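Local structure of stage II sporulation protein SA (Bacillus subtilis, 3O6Q) at residues A[24-29]-A[135-140]; A[43-48]-A[116-121]; A[54-59]-A[139-144]; A[64-69]-A[123-128]. The protein is the toxin of a type II toxin-antitoxin system that kills the cell unless SpoIISB neutralises it, the piece described here being its predicted cytoplasmic part. All blocks are in the same frame, centred on the assembly; numbering follows the deposited sequence.

Contact 1 of 4, residues A[24-29]-A[135-140]; sequences NRLKTY and YLLFTS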
loop_
_atom_site.group_PDB
_atom_site.type_symbol
_atom_site.label_atom_id
_atom_site.label_comp_id
_atom_site.label_asym_id
_atom_site.label_seq_id
_atom_site.Cartn_x
_atom_site.Cartn_y
_atom_site.Cartn_z
ATOM N N ASN A 24 8.724 -3.837 -5.647
ATOM C CA ASN A 24 9.789 -2.892 -5.223
ATOM C C ASN A 24 9.222 -1.588 -4.642
ATOM O O ASN A 24 9.678 -1.082 -3.590
ATOM C CB ASN A 24 10.758 -2.540 -6.360
ATOM C CG ASN A 24 11.636 -3.715 -6.794
ATOM O OD1 ASN A 24 11.804 -4.695 -6.061
ATOM N ND2 ASN A 24 12.225 -3.608 -7.998
ATOM N N ARG A 25 8.237 -1.031 -5.321
ATOM C CA ARG A 25 7.681 0.246 -4.886
ATOM C C ARG A 25 6.964 0.037 -3.555
ATOM O O ARG A 25 7.018 0.893 -2.698
ATOM C CB ARG A 25 6.754 0.828 -5.947
ATOM C CG ARG A 25 7.467 1.314 -7.143
ATOM C CD ARG A 25 6.558 2.002 -8.152
ATOM N NE ARG A 25 7.309 2.494 -9.291
ATOM C CZ ARG A 25 6.767 2.957 -10.419
ATOM N NH1 ARG A 25 5.443 2.975 -10.608
ATOM N NH2 ARG A 25 7.579 3.381 -11.385
ATOM N N LEU A 26 6.345 -1.127 -3.373
ATOM C CA LEU A 26 5.635 -1.407 -2.129
ATOM C C LEU A 26 6.631 -1.690 -0.990
ATOM O O LEU A 26 6.437 -1.236 0.129
ATOM C CB LEU A 26 4.600 -2.528 -2.317
ATOM C CG LEU A 26 3.718 -2.725 -1.062
ATOM C CD1 LEU A 26 2.945 -1.441 -0.659
ATOM C CD2 LEU A 26 2.786 -3.932 -1.245
ATOM N N LYS A 27 7.732 -2.375 -1.297
ATOM C CA LYS A 27 8.862 -2.481 -0.360
ATOM C C LYS A 27 9.380 -1.127 0.111
ATOM O O LYS A 27 9.583 -0.894 1.294
ATOM C CB LYS A 27 10.025 -3.242 -1.009
ATOM C CG LYS A 27 9.830 -4.744 -1.039
ATOM C CD LYS A 27 10.825 -5.429 -1.907
ATOM C CE LYS A 27 12.202 -5.432 -1.276
ATOM N NZ LYS A 27 13.098 -6.200 -2.193
ATOM N N THR A 28 9.612 -0.228 -0.814
ATOM C CA THR A 28 10.008 1.130 -0.456
ATOM C C THR A 28 9.002 1.852 0.398
ATOM O O THR A 28 9.365 2.491 1.367
ATOM C CB THR A 28 10.309 1.932 -1.704
ATOM O OG1 THR A 28 11.378 1.251 -2.391
ATOM C CG2 THR A 28 10.746 3.392 -1.397
ATOM N N TYR A 29 7.727 1.772 0.022
ATOM C CA TYR A 29 6.649 2.461 0.749
ATOM C C TYR A 29 6.634 2.001 2.216
ATOM O O TYR A 29 6.618 2.808 3.139
ATOM C CB TYR A 29 5.330 2.171 0.023
ATOM C CG TYR A 29 4.018 2.528 0.704
ATOM C CD1 TYR A 29 3.374 3.735 0.462
ATOM C CD2 TYR A 29 3.355 1.594 1.483
ATOM C CE1 TYR A 29 2.115 4.036 1.041
ATOM C CE2 TYR A 29 2.092 1.877 2.053
ATOM C CZ TYR A 29 1.504 3.100 1.845
ATOM O OH TYR A 29 0.305 3.390 2.454
ATOM N N TYR A 135 -1.651 5.483 -8.278
ATOM C CA TYR A 135 -2.807 6.172 -7.760
ATOM C C TYR A 135 -3.092 5.690 -6.339
ATOM O O TYR A 135 -3.278 6.484 -5.416
ATOM C CB TYR A 135 -4.012 5.908 -8.665
ATOM C CG TYR A 135 -5.324 6.220 -8.031
ATOM C CD1 TYR A 135 -5.780 7.516 -7.976
ATOM C CD2 TYR A 135 -6.105 5.227 -7.483
ATOM C CE1 TYR A 135 -6.983 7.822 -7.408
ATOM C CE2 TYR A 135 -7.324 5.528 -6.910
ATOM C CZ TYR A 135 -7.761 6.836 -6.872
ATOM O OH TYR A 135 -8.988 7.188 -6.300
ATOM N N LEU A 136 -3.115 4.376 -6.163
ATOM C CA LEU A 136 -3.485 3.801 -4.864
ATOM C C LEU A 136 -2.463 4.149 -3.803
ATOM O O LEU A 136 -2.826 4.567 -2.729
ATOM C CB LEU A 136 -3.694 2.297 -4.997
ATOM C CG LEU A 136 -4.973 1.944 -5.809
ATOM C CD1 LEU A 136 -5.168 0.424 -6.097
ATOM C CD2 LEU A 136 -6.226 2.543 -5.099
ATOM N N LEU A 137 -1.179 4.012 -4.118
ATOM C CA LEU A 137 -0.140 4.296 -3.143
ATOM C C LEU A 137 -0.124 5.774 -2.838
ATOM O O LEU A 137 -0.056 6.185 -1.679
ATOM C CB LEU A 137 1.232 3.872 -3.653
ATOM C CG LEU A 137 1.489 2.369 -3.651
ATOM C CD1 LEU A 137 2.763 2.092 -4.421
ATOM C CD2 LEU A 137 1.526 1.832 -2.207
ATOM N N PHE A 138 -0.150 6.600 -3.864
ATOM C CA PHE A 138 -0.001 8.000 -3.584
ATOM C C PHE A 138 -1.221 8.612 -2.946
ATOM O O PHE A 138 -1.073 9.506 -2.130
ATOM C CB PHE A 138 0.525 8.748 -4.803
ATOM C CG PHE A 138 2.021 8.530 -4.994
ATOM C CD1 PHE A 138 2.929 9.371 -4.379
ATOM C CD2 PHE A 138 2.494 7.429 -5.645
ATOM C CE1 PHE A 138 4.287 9.135 -4.477
ATOM C CE2 PHE A 138 3.856 7.187 -5.735
ATOM C CZ PHE A 138 4.748 8.026 -5.152
ATOM N N THR A 139 -2.435 8.098 -3.241
ATOM C CA THR A 139 -3.604 8.580 -2.521
ATOM C C THR A 139 -3.648 8.044 -1.090
ATOM O O THR A 139 -4.044 8.747 -0.195
ATOM C CB THR A 139 -4.923 8.357 -3.271
ATOM O OG1 THR A 139 -5.203 6.943 -3.455
ATOM C CG2 THR A 139 -4.850 9.080 -4.567
ATOM N N SER A 140 -3.240 6.808 -0.878
ATOM C CA SER A 140 -3.035 6.289 0.478
ATOM C C SER A 140 -2.242 7.217 1.346
ATOM O O SER A 140 -2.570 7.426 2.506
ATOM C CB SER A 140 -2.281 4.965 0.426
ATOM O OG SER A 140 -3.144 3.979 -0.145
#
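S140, whose CB meets Y29 across the contact, grips the carbonyl of L136 twice. Its OG donates to L136 O at 2.7 Å, while its backbone N bonds to the same oxygen from the opposite face of the carbonyl plane. The hydroxyl is thus satisfied one turn back in its own helix, and what S140 offers Y29 is carbon: Y29 OH lies 3.6 Å from S140 CB. That phenol oxygen finds its polar partner beyond the two segments, in a hydrogen bond to Y29 OH of the second subunit.

The apolar centre is L137. Its CD2 methyl sits above the middle of the Y29 ring, 3.8 Å from the centroid and 12° off the ring normal, a face-on CH-pi contact. Y29 can present its face because CG stands opposite the backbone N (chi1 168°), sending the ring across to the other helix. The same methyl touches L26 CD1 at 3.9 Å, the two leucine side chains crossing at about a right angle, so one methyl serves both the ring and the L26 branch. R25 adds its CB near the other methyl, L137 CD1, and its guanidinium runs on to a salt bridge with D134 and a hydrogen bond to I129 O.

The short helical segments are nearly parallel, 11° apart, yet their axes stay 11.7 Å apart, a gap that these long side chains span. With L26 also packing on L136 of the second subunit, and T139 OG1 hydrogen-bonded to its Q30 OE1, helices 7-35 and 132-148 of both copies meet, consistent with a dimer interface built as a four-helix bundle.

Contact 2 of 4, residues A[43-48]-A[116-121]; sequences GSIDAY and ETQNYV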
loop_
_atom_site.group_PDB
_atom_site.type_symbol
_atom_site.label_atom_id
_atom_site.label_comp_id
_atom_site.label_asym_id
_atom_site.label_seq_id
_atom_site.Cartn_x
_atom_site.Cartn_y
_atom_site.Cartn_z
ATOM N N GLY A 43 -2.058 24.713 9.510
ATOM C CA GLY A 43 -2.279 26.130 9.821
ATOM C C GLY A 43 -3.032 26.867 8.740
ATOM O O GLY A 43 -3.540 27.944 8.967
ATOM N N SER A 44 -3.114 26.277 7.564
ATOM C CA SER A 44 -3.770 26.900 6.439
ATOM C C SER A 44 -3.790 25.912 5.286
ATOM O O SER A 44 -3.146 24.874 5.340
ATOM C CB SER A 44 -3.014 28.155 6.006
ATOM O OG SER A 44 -1.740 27.810 5.503
ATOM N N ILE A 45 -4.502 26.280 4.231
ATOM C CA ILE A 45 -4.588 25.464 3.042
ATOM C C ILE A 45 -3.194 25.290 2.410
ATOM O O ILE A 45 -2.807 24.175 2.054
ATOM C CB ILE A 45 -5.612 26.044 2.059
ATOM C CG1 ILE A 45 -7.016 25.967 2.661
ATOM C CG2 ILE A 45 -5.634 25.238 0.737
ATOM C CD1 ILE A 45 -8.047 26.920 1.978
ATOM N N ASP A 46 -2.425 26.375 2.324
ATOM C CA ASP A 46 -1.068 26.327 1.748
ATOM C C ASP A 46 -0.072 25.476 2.554
ATOM O O ASP A 46 0.748 24.777 1.955
ATOM C CB ASP A 46 -0.504 27.738 1.540
ATOM C CG ASP A 46 -1.274 28.541 0.484
ATOM O OD1 ASP A 46 -1.848 27.927 -0.462
ATOM O OD2 ASP A 46 -1.282 29.793 0.597
ATOM N N ALA A 47 -0.133 25.515 3.885
ATOM C CA ALA A 47 0.733 24.659 4.695
ATOM C C ALA A 47 0.390 23.204 4.423
ATOM O O ALA A 47 1.277 22.373 4.153
ATOM C CB ALA A 47 0.598 24.955 6.163
ATOM N N TYR A 48 -0.898 22.893 4.523
ATOM C CA TYR A 48 -1.382 21.562 4.226
ATOM C C TYR A 48 -0.897 21.133 2.847
ATOM O O TYR A 48 -0.373 20.043 2.695
ATOM C CB TYR A 48 -2.919 21.522 4.289
ATOM C CG TYR A 48 -3.509 20.130 4.433
ATOM C CD1 TYR A 48 -3.975 19.674 5.669
ATOM C CD2 TYR A 48 -3.577 19.263 3.359
ATOM C CE1 TYR A 48 -4.518 18.376 5.837
ATOM C CE2 TYR A 48 -4.107 17.971 3.516
ATOM C CZ TYR A 48 -4.584 17.537 4.761
ATOM O OH TYR A 48 -5.125 16.259 4.929
ATOM N N GLU A 116 -9.906 21.461 1.438
ATOM C CA GLU A 116 -10.986 22.352 1.821
ATOM C C GLU A 116 -11.744 22.894 0.600
ATOM O O GLU A 116 -12.551 22.169 0.033
ATOM C CB GLU A 116 -10.467 23.450 2.764
ATOM C CG GLU A 116 -10.191 22.903 4.159
ATOM C CD GLU A 116 -9.522 23.908 5.073
ATOM O OE1 GLU A 116 -9.868 25.114 4.988
ATOM O OE2 GLU A 116 -8.654 23.494 5.882
ATOM N N THR A 117 -11.471 24.129 0.185
ATOM C CA THR A 117 -12.147 24.717 -0.958
ATOM C C THR A 117 -11.228 24.805 -2.190
ATOM O O THR A 117 -11.645 25.289 -3.243
ATOM C CB THR A 117 -12.664 26.153 -0.631
ATOM O OG1 THR A 117 -11.564 26.962 -0.198
ATOM C CG2 THR A 117 -13.758 26.143 0.454
ATOM N N GLN A 118 -9.977 24.359 -2.064
ATOM C CA GLN A 118 -8.980 24.605 -3.091
ATOM C C GLN A 118 -8.702 23.372 -3.919
ATOM O O GLN A 118 -8.539 22.278 -3.376
ATOM C CB GLN A 118 -7.691 25.142 -2.470
ATOM C CG GLN A 118 -7.775 26.643 -2.145
ATOM C CD GLN A 118 -6.404 27.330 -2.096
ATOM O OE1 GLN A 118 -5.340 26.680 -2.122
ATOM N NE2 GLN A 118 -6.432 28.659 -1.999
ATOM N N ASN A 119 -8.650 23.566 -5.234
ATOM C CA ASN A 119 -8.435 22.489 -6.193
ATOM C C ASN A 119 -6.995 22.344 -6.591
ATOM O O ASN A 119 -6.302 23.313 -6.851
ATOM C CB ASN A 119 -9.290 22.695 -7.441
ATOM C CG ASN A 119 -10.791 22.534 -7.144
ATOM O OD1 ASN A 119 -11.180 21.900 -6.170
ATOM N ND2 ASN A 119 -11.619 23.147 -7.957
ATOM N N TYR A 120 -6.570 21.096 -6.652
ATOM C CA TYR A 120 -5.242 20.744 -7.059
ATOM C C TYR A 120 -5.315 19.495 -7.933
ATOM O O TYR A 120 -6.396 18.907 -8.118
ATOM C CB TYR A 120 -4.362 20.427 -5.828
ATOM C CG TYR A 120 -4.142 21.568 -4.860
ATOM C CD1 TYR A 120 -2.998 22.334 -4.941
ATOM C CD2 TYR A 120 -5.059 21.860 -3.854
ATOM C CE1 TYR A 120 -2.764 23.373 -4.067
ATOM C CE2 TYR A 120 -4.834 22.917 -2.952
ATOM C CZ TYR A 120 -3.670 23.670 -3.071
ATOM O OH TYR A 120 -3.371 24.725 -2.221
ATOM N N VAL A 121 -4.160 19.114 -8.480
ATOM C CA VAL A 121 -4.034 17.875 -9.208
ATOM C C VAL A 121 -2.715 17.266 -8.790
ATOM O O VAL A 121 -1.705 17.917 -8.834
ATOM C CB VAL A 121 -4.122 18.110 -10.741
ATOM C CG1 VAL A 121 -3.750 16.872 -11.504
ATOM C CG2 VAL A 121 -5.514 18.519 -11.118
#
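I45, in the first turn of helix 45-61, carries the contact, laying its branches on the side chains of E116, T117, Q118 and Y120.

Among the apolar and mixed contacts, CG2 is the busiest branch. It sits at the edge of the Y120 ring, near the ring plane and 3.8 Å from Y120 OH, and it presses close to the Q118 amide, 3.2 Å from Q118 OE1. The other branch leads to E116 and T117: I45 CG1 is 3.8 Å from E116 OE1, and I45 CD1 ends 4.1 Å from T117 OG1. The isoleucine side chain therefore rests on polar groups as much as on carbon.

The hydrogen bonds lie within each segment. Y120 OH donates weakly to Q118 OE1, bringing ring and amide together beside CG2. At the start of the helix S44 is the N-cap, its OG accepting from A47 N at 3.2 Å with an N-H...O angle of 165°.

D46 is a neighbouring carboxylate, its OD1 at a mere contact distance of 4.0 Å from Y120 OH, with carboxylate and ring planes almost perpendicular (89°).

Van der Waals contact thus joins the two segments, and the acidic groups of D46 and E116 near the helix N-terminus may be eased by its positive end.

Contact 3 of 4, residues A[54-59]-A[139-144]; sequences KLLKTY and TSLTSI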
loop_
_atom_site.group_PDB
_atom_site.type_symbol
_atom_site.label_atom_id
_atom_site.label_comp_id
_atom_site.label_asym_id
_atom_site.label_seq_id
_atom_site.Cartn_x
_atom_site.Cartn_y
_atom_site.Cartn_z
ATOM N N LYS A 54 5.419 17.554 0.017
ATOM C CA LYS A 54 6.742 17.042 0.486
ATOM C C LYS A 54 6.719 15.550 0.774
ATOM O O LYS A 54 7.725 14.860 0.611
ATOM C CB LYS A 54 7.266 17.778 1.733
ATOM C CG LYS A 54 7.583 19.247 1.482
ATOM C CD LYS A 54 8.608 19.825 2.441
ATOM C CE LYS A 54 9.075 21.224 1.973
ATOM N NZ LYS A 54 10.105 21.848 2.871
ATOM N N LEU A 55 5.559 15.061 1.187
ATOM C CA LEU A 55 5.380 13.662 1.508
ATOM C C LEU A 55 5.379 12.844 0.236
ATOM O O LEU A 55 6.059 11.822 0.132
ATOM C CB LEU A 55 4.055 13.487 2.244
ATOM C CG LEU A 55 3.760 12.080 2.741
ATOM C CD1 LEU A 55 4.894 11.578 3.613
ATOM C CD2 LEU A 55 2.350 12.045 3.444
ATOM N N LEU A 56 4.595 13.292 -0.732
ATOM C CA LEU A 56 4.575 12.631 -2.035
ATOM C C LEU A 56 5.997 12.596 -2.579
ATOM O O LEU A 56 6.460 11.557 -2.988
ATOM C CB LEU A 56 3.618 13.321 -3.015
ATOM C CG LEU A 56 2.121 13.427 -2.626
ATOM C CD1 LEU A 56 1.371 14.077 -3.729
ATOM C CD2 LEU A 56 1.519 12.113 -2.352
ATOM N N LYS A 57 6.702 13.711 -2.524
ATOM C CA LYS A 57 8.067 13.761 -3.012
ATOM C C LYS A 57 9.030 12.846 -2.283
ATOM O O LYS A 57 9.888 12.249 -2.910
ATOM C CB LYS A 57 8.591 15.182 -3.001
ATOM C CG LYS A 57 8.157 15.935 -4.246
ATOM C CD LYS A 57 8.348 17.417 -4.162
ATOM C CE LYS A 57 7.780 18.050 -5.418
ATOM N NZ LYS A 57 7.759 19.515 -5.274
ATOM N N THR A 58 8.872 12.684 -0.982
ATOM C CA THR A 58 9.746 11.807 -0.223
ATOM C C THR A 58 9.700 10.377 -0.777
ATOM O O THR A 58 10.720 9.704 -0.955
ATOM C CB THR A 58 9.357 11.852 1.280
ATOM O OG1 THR A 58 9.657 13.168 1.799
ATOM C CG2 THR A 58 10.086 10.780 2.075
ATOM N N TYR A 59 8.502 9.941 -1.088
ATOM C CA TYR A 59 8.263 8.604 -1.584
ATOM C C TYR A 59 8.631 8.449 -3.050
ATOM O O TYR A 59 9.307 7.492 -3.427
ATOM C CB TYR A 59 6.789 8.224 -1.310
ATOM C CG TYR A 59 6.584 7.784 0.131
ATOM C CD1 TYR A 59 6.642 8.700 1.192
ATOM C CD2 TYR A 59 6.421 6.433 0.443
ATOM C CE1 TYR A 59 6.486 8.256 2.523
ATOM C CE2 TYR A 59 6.236 5.995 1.767
ATOM C CZ TYR A 59 6.286 6.891 2.789
ATOM O OH TYR A 59 6.156 6.396 4.082
ATOM N N THR A 139 -2.435 8.098 -3.241
ATOM C CA THR A 139 -3.604 8.580 -2.521
ATOM C C THR A 139 -3.648 8.044 -1.090
ATOM O O THR A 139 -4.044 8.747 -0.195
ATOM C CB THR A 139 -4.923 8.357 -3.271
ATOM O OG1 THR A 139 -5.203 6.943 -3.455
ATOM C CG2 THR A 139 -4.850 9.080 -4.567
ATOM N N SER A 140 -3.240 6.808 -0.878
ATOM C CA SER A 140 -3.035 6.289 0.478
ATOM C C SER A 140 -2.242 7.217 1.346
ATOM O O SER A 140 -2.570 7.426 2.506
ATOM C CB SER A 140 -2.281 4.965 0.426
ATOM O OG SER A 140 -3.144 3.979 -0.145
ATOM N N LEU A 141 -1.201 7.798 0.787
ATOM C CA LEU A 141 -0.335 8.676 1.566
ATOM C C LEU A 141 -1.032 9.978 1.978
ATOM O O LEU A 141 -0.847 10.487 3.076
ATOM C CB LEU A 141 0.923 9.021 0.751
ATOM C CG LEU A 141 2.087 8.060 0.656
ATOM C CD1 LEU A 141 2.993 8.609 -0.456
ATOM C CD2 LEU A 141 2.827 7.991 2.014
ATOM N N THR A 142 -1.797 10.542 1.071
ATOM C CA THR A 142 -2.623 11.710 1.380
ATOM C C THR A 142 -3.582 11.378 2.505
ATOM O O THR A 142 -3.849 12.221 3.341
ATOM C CB THR A 142 -3.450 12.182 0.152
ATOM O OG1 THR A 142 -4.375 11.166 -0.230
ATOM C CG2 THR A 142 -2.563 12.518 -1.044
ATOM N N SER A 143 -4.090 10.154 2.552
ATOM C CA SER A 143 -4.973 9.743 3.655
ATOM C C SER A 143 -4.223 9.614 4.958
ATOM O O SER A 143 -4.696 10.097 5.983
ATOM C CB SER A 143 -5.725 8.448 3.320
ATOM O OG SER A 143 -6.642 8.692 2.255
ATOM N N ILE A 144 -3.035 9.024 4.919
ATOM C CA ILE A 144 -2.196 8.952 6.098
ATOM C C ILE A 144 -1.837 10.338 6.595
ATOM O O ILE A 144 -1.854 10.595 7.780
ATOM C CB ILE A 144 -0.914 8.178 5.823
ATOM C CG1 ILE A 144 -1.256 6.710 5.490
ATOM C CG2 ILE A 144 0.040 8.290 7.027
ATOM C CD1 ILE A 144 -0.235 6.026 4.591
#
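L141 is the bump of this contact, and L55, L56 and Y59 of the facing helix shape the hollow that takes it. One wall is the flat of the Y59 ring. L141 CD2 lies over its centre, 3.7 Å from the centroid and 13° off the normal, which makes a CH-pi contact; the second methyl, CD1, meets the root of the ring, 3.7 Å from Y59 CG. The leucine fork therefore spreads along the ring from CB side to middle.

L55 and L56 form the rest of the hollow. L55 CG lies 4.3 Å from L141 CD2, and L55 CD2 reaches the main chain beside the leucine, 3.6 Å from L141 O. L56 CD2 meets L141 CD1 at 4.2 Å and also touches T142 CG2 at 4.3 Å.

The segment axes approach to 10.0 Å and run roughly antiparallel but well splayed, their N-to-C directions 134° apart; the packing gathers on L141, which L55, L56 and Y59 all touch. F138 lies against L56 and Y59, while L56 and T142 both touch I122 of strand 118-125. Two helices laid on one sheet in this way are consistent with the GAF-like alpha+beta fold of this predicted cytoplasmic domain.

Contact 4 of 4, residues A[64-69]-A[123-128]; sequences NLTASL and KLTSDS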
loop_
_atom_site.group_PDB
_atom_site.type_symbol
_atom_site.label_atom_id
_atom_site.label_comp_id
_atom_site.label_asym_id
_atom_site.label_seq_id
_atom_site.Cartn_x
_atom_site.Cartn_y
_atom_site.Cartn_z
ATOM N N ASN A 64 11.671 6.072 -8.610
ATOM C CA ASN A 64 11.786 6.063 -10.075
ATOM C C ASN A 64 10.511 6.556 -10.767
ATOM O O ASN A 64 10.014 5.948 -11.749
ATOM C CB ASN A 64 12.189 4.654 -10.576
ATOM C CG ASN A 64 13.598 4.242 -10.087
ATOM O OD1 ASN A 64 14.563 4.972 -10.300
ATOM N ND2 ASN A 64 13.702 3.088 -9.408
ATOM N N LEU A 65 10.005 7.661 -10.210
ATOM C CA LEU A 65 8.889 8.376 -10.729
ATOM C C LEU A 65 8.875 9.748 -10.032
ATOM O O LEU A 65 9.490 9.912 -8.983
ATOM C CB LEU A 65 7.578 7.576 -10.509
ATOM C CG LEU A 65 6.946 7.353 -9.120
ATOM C CD1 LEU A 65 5.845 8.353 -8.865
ATOM C CD2 LEU A 65 6.378 5.919 -9.007
ATOM N N THR A 66 8.170 10.720 -10.612
ATOM C CA THR A 66 8.064 12.069 -10.071
ATOM C C THR A 66 6.622 12.327 -9.647
ATOM O O THR A 66 5.713 12.058 -10.392
ATOM C CB THR A 66 8.448 13.115 -11.138
ATOM O OG1 THR A 66 9.704 12.770 -11.718
ATOM C CG2 THR A 66 8.584 14.507 -10.548
ATOM N N ALA A 67 6.438 12.871 -8.445
ATOM C CA ALA A 67 5.128 13.292 -7.954
ATOM C C ALA A 67 5.173 14.786 -7.607
ATOM O O ALA A 67 6.203 15.303 -7.153
ATOM C CB ALA A 67 4.719 12.479 -6.768
ATOM N N SER A 68 4.052 15.466 -7.847
ATOM C CA SER A 68 3.902 16.894 -7.575
ATOM C C SER A 68 2.452 17.167 -7.227
ATOM O O SER A 68 1.570 16.399 -7.586
ATOM C CB SER A 68 4.245 17.731 -8.786
ATOM O OG SER A 68 5.511 17.419 -9.301
ATOM N N LEU A 69 2.240 18.276 -6.531
ATOM C CA LEU A 69 0.935 18.782 -6.193
ATOM C C LEU A 69 0.794 20.092 -6.937
ATOM O O LEU A 69 1.553 21.024 -6.699
ATOM C CB LEU A 69 0.825 19.013 -4.690
ATOM C CG LEU A 69 -0.618 19.320 -4.230
ATOM C CD1 LEU A 69 -1.582 18.263 -4.719
ATOM C CD2 LEU A 69 -0.754 19.414 -2.733
ATOM N N LYS A 123 0.092 15.262 -9.822
ATOM C CA LYS A 123 0.745 14.775 -11.025
ATOM C C LYS A 123 1.759 13.695 -10.731
ATOM O O LYS A 123 2.745 13.962 -10.063
ATOM C CB LYS A 123 1.467 15.926 -11.707
ATOM C CG LYS A 123 2.128 15.601 -13.051
ATOM C CD LYS A 123 2.627 16.870 -13.714
ATOM C CE LYS A 123 3.416 16.585 -14.987
ATOM N NZ LYS A 123 4.099 17.805 -15.573
ATOM N N LEU A 124 1.532 12.495 -11.265
ATOM C CA LEU A 124 2.528 11.403 -11.266
ATOM C C LEU A 124 3.025 11.063 -12.673
ATOM O O LEU A 124 2.232 10.662 -13.544
ATOM C CB LEU A 124 1.932 10.131 -10.691
ATOM C CG LEU A 124 1.208 10.232 -9.337
ATOM C CD1 LEU A 124 0.670 8.873 -8.997
ATOM C CD2 LEU A 124 2.100 10.792 -8.220
ATOM N N THR A 125 4.334 11.186 -12.892
ATOM C CA THR A 125 4.961 10.765 -14.146
ATOM C C THR A 125 6.157 9.850 -13.897
ATOM O O THR A 125 6.693 9.800 -12.796
ATOM C CB THR A 125 5.508 11.946 -14.947
ATOM O OG1 THR A 125 6.590 12.515 -14.210
ATOM C CG2 THR A 125 4.410 12.972 -15.221
ATOM N N SER A 126 6.592 9.159 -14.947
ATOM C CA SER A 126 7.651 8.182 -14.816
ATOM C C SER A 126 8.234 7.928 -16.185
ATOM O O SER A 126 7.517 7.879 -17.168
ATOM C CB SER A 126 7.097 6.878 -14.231
ATOM O OG SER A 126 8.094 5.904 -14.049
ATOM N N ASP A 127 9.543 7.738 -16.218
ATOM C CA ASP A 127 10.222 7.271 -17.408
ATOM C C ASP A 127 9.956 5.789 -17.686
ATOM O O ASP A 127 9.940 5.399 -18.848
ATOM C CB ASP A 127 11.724 7.539 -17.306
ATOM C CG ASP A 127 12.079 8.975 -17.675
ATOM O OD1 ASP A 127 11.581 9.491 -18.720
ATOM O OD2 ASP A 127 12.870 9.588 -16.921
ATOM N N SER A 128 9.736 4.979 -16.646
ATOM C CA SER A 128 9.277 3.601 -16.847
ATOM C C SER A 128 7.757 3.550 -16.899
ATOM O O SER A 128 7.205 3.665 -17.986
ATOM C CB SER A 128 9.834 2.628 -15.800
ATOM O OG SER A 128 9.568 3.059 -14.489
#
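This is an antiparallel strand pairing at one border of the sheet, where T66, A67 and S68 of strand 66-71, outermost within the chain, run beside T125, L124 and K123. T66 and T125 form a hydrogen-bonded pair: T66 N gives to T125 O at 2.8 Å, nearly straight at 167°, and T125 N returns a bond to T66 O. S68 and K123 form the next such pair, both of its bonds bent, S68 N to K123 O to 138° and K123 N to S68 O almost as far.

Between them A67 and L124 are a non-hydrogen-bonded pair, with A67 CB 3.4 Å from L124 CD2. Their face is the one the helices cover, A67 meeting A60 and L124 meeting F138, as in an alpha+beta fold with helices on one face of an antiparallel sheet; strand 118-125 lies between 66-71 and 108-115. The other face carries T66 and T125, side by side, with T66 CB 3.6 Å from T125 OG1.

Past the strand end a side chain takes over. With chi1 at -178°, S126 OG turns from its own N and donates to N64 O at 3.0 Å, in the carbonyl plane. S128 OG in turn donates to S126 OG.

In the fold
Contacts 1 and 3 are buried and share helix 132-148: they end on the same turns, with Y29 and Y59 each taking a leucine methyl on a ring face, and both reach the second subunit. Contact 4 is partly buried, and contact 2 lies at the surface; both use strand 118-125, with L69 packing against Y120 between them. Chemistry follows place. Helix-to-helix packing in 1 and 3 is apolar, main-chain hydrogen bonds dominate 4, and in 2 one isoleucine meets polar groups. R25 packs on L65 and so joins contact 1 to 4, while L56 meets A67 and joins 3 to 4. Contacts 2 and 3 both use helix 45-61 without touching.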